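Local coordinates for organic hydroperoxide resistance protein (Legionella pneumophila, PDB 6MJN), which probably reduces organic hydroperoxides through an active-site cysteine pair, as in other OsmC/Ohr peroxidases, at residues A107-L112 against A119-A124. Residues are numbered along the deposited sequence; the frame is centred on the assembly and turned at random. Where two conformers were deposited one is given.
Sequences AHITGL and ALVAKA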
loop_
_atom_site.group_PDB
_atom_site.type_symbol
_atom_site.label_atom_id
_atom_site.label_comp_id
_atom_site.label_asym_id
_atom_site.label_seq_id
_atom_site.Cartn_x
_atom_site.Cartn_y
_atom_site.Cartn_z
ATOM N N ALA B 107 13.322 -4.298 11.502
ATOM C CA ALA B 107 12.863 -5.583 12.007
ATOM C C ALA B 107 13.394 -5.817 13.418
ATOM O O ALA B 107 14.544 -5.493 13.720
ATOM C CB ALA B 107 13.303 -6.710 11.070
ATOM N N HIS B 108 12.545 -6.363 14.287
ATOM C CA HIS B 108 12.954 -6.806 15.620
ATOM C C HIS B 108 12.751 -8.314 15.688
ATOM O O HIS B 108 11.616 -8.796 15.708
ATOM C CB HIS B 108 12.164 -6.093 16.717
ATOM C CG HIS B 108 12.567 -6.481 18.109
ATOM N ND1 HIS B 108 12.123 -5.803 19.223
ATOM C CD2 HIS B 108 13.372 -7.469 18.568
ATOM C CE1 HIS B 108 12.631 -6.358 20.308
ATOM N NE2 HIS B 108 13.390 -7.374 19.937
ATOM N N ILE B 109 13.864 -9.053 15.750
ATOM C CA ILE B 109 13.878 -10.509 15.628
ATOM C C ILE B 109 14.436 -11.119 16.911
ATOM O O ILE B 109 15.478 -10.679 17.403
ATOM C CB ILE B 109 14.723 -10.930 14.407
ATOM C CG1 ILE B 109 14.058 -10.471 13.106
ATOM C CG2 ILE B 109 14.948 -12.424 14.384
ATOM C CD1 ILE B 109 14.859 -10.778 11.869
ATOM N N THR B 110 13.718 -12.100 17.485
ATOM C CA THR B 110 14.177 -12.845 18.650
ATOM C C THR B 110 14.648 -14.227 18.212
ATOM O O THR B 110 13.995 -14.881 17.396
ATOM C CB THR B 110 13.054 -13.003 19.696
ATOM O OG1 THR B 110 12.347 -11.763 19.840
ATOM C CG2 THR B 110 13.616 -13.424 21.050
ATOM N N GLY B 111 15.773 -14.679 18.773
ATOM C CA GLY B 111 16.229 -16.047 18.591
ATOM C C GLY B 111 17.445 -16.214 17.702
ATOM O O GLY B 111 17.941 -17.339 17.571
ATOM N N LEU B 112 17.936 -15.140 17.095
ATOM C CA LEU B 112 19.086 -15.175 16.208
ATOM C C LEU B 112 20.135 -14.196 16.704
ATOM O O LEU B 112 19.818 -13.229 17.410
ATOM C CB LEU B 112 18.697 -14.800 14.776
ATOM C CG LEU B 112 17.625 -15.660 14.115
ATOM C CD1 LEU B 112 17.356 -15.119 12.717
ATOM C CD2 LEU B 112 18.058 -17.097 14.066
ATOM N N ALA B 119 21.098 -11.301 7.715
ATOM C CA ALA B 119 20.986 -12.102 6.496
ATOM C C ALA B 119 19.543 -12.525 6.234
ATOM O O ALA B 119 19.105 -12.596 5.076
ATOM C CB ALA B 119 21.897 -13.326 6.593
ATOM N N LEU B 120 18.796 -12.843 7.293
ATOM C CA LEU B 120 17.410 -13.261 7.115
ATOM C C LEU B 120 16.563 -12.119 6.570
ATOM O O LEU B 120 15.762 -12.315 5.643
ATOM C CB LEU B 120 16.861 -13.769 8.451
ATOM C CG LEU B 120 15.355 -13.945 8.640
ATOM C CD1 LEU B 120 14.748 -14.847 7.578
ATOM C CD2 LEU B 120 15.114 -14.528 10.016
ATOM N N VAL B 121 16.731 -10.921 7.132
ATOM C CA VAL B 121 15.990 -9.754 6.664
ATOM C C VAL B 121 16.326 -9.455 5.211
ATOM O O VAL B 121 15.440 -9.123 4.412
ATOM C CB VAL B 121 16.273 -8.560 7.598
ATOM C CG1 VAL B 121 15.907 -7.216 6.932
ATOM C CG2 VAL B 121 15.537 -8.778 8.915
ATOM N N ALA B 122 17.602 -9.591 4.834
ATOM C CA ALA B 122 17.981 -9.345 3.444
ATOM C C ALA B 122 17.254 -10.290 2.495
ATOM O O ALA B 122 16.820 -9.879 1.412
ATOM C CB ALA B 122 19.493 -9.479 3.268
ATOM N N LYS B 123 17.138 -11.567 2.872
ATOM C CA LYS B 123 16.432 -12.529 2.030
ATOM C C LYS B 123 14.946 -12.221 1.969
ATOM O O LYS B 123 14.324 -12.357 0.906
ATOM C CB LYS B 123 16.649 -13.949 2.553
ATOM C CG LYS B 123 18.057 -14.474 2.415
ATOM C CD LYS B 123 18.099 -15.949 2.804
ATOM C CE LYS B 123 19.521 -16.456 3.009
ATOM N NZ LYS B 123 20.113 -15.886 4.239
ATOM N N ALA B 124 14.357 -11.817 3.101
ATOM C CA ALA B 124 12.941 -11.472 3.116
ATOM C C ALA B 124 12.648 -10.314 2.169
ATOM O O ALA B 124 11.634 -10.324 1.471
ATOM C CB ALA B 124 12.496 -11.140 4.539
#
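I109 meets V121 and L120 through a single atom, the CD1 methyl at the end of its side chain. Traced outward from CB, which leaves the strand toward the helix, the chain forks. CG2 stands anti to the backbone N and finds nothing of the helix within 4.2 Å. CG1 lies beside that N and anti to the carbonyl carbon (chi1 -66°), and the extended second torsion (chi2 177°) carries CD1 straight on to the helix. There I109 CD1 lies 3.6 Å from V121 CG2, at van der Waals range, and more loosely 4.2 Å from L120 CD2. V121 CG2 is shared: A107 CB, two residues back along the strand and on the same face as I109, approaches it to 3.7 Å.

No hydrogen bond crosses the interface; the short axes pass 10.5 Å apart at closest, and the contacts across the gap are between apolar side chains. Strand 99-110 is the central strand of a three-stranded mixed sheet, and the chain turns at its end into helix 114-125, which folds back over one face of that sheet, part of the alpha+beta fold of OsmC-like proteins. The N-to-C directions of 107-110 and 119-124 make an angle of 128°. I109 and V121 both also touch V144 of the neighbouring strand 140-146, while L120 reaches V72 of helix 53-76.

Beyond the strand, L112 extends the contact: its CD1 comes within 3.6 Å of L120 CD2, the two side chains crossing at about a right angle. L112 and I109 also both touch L80.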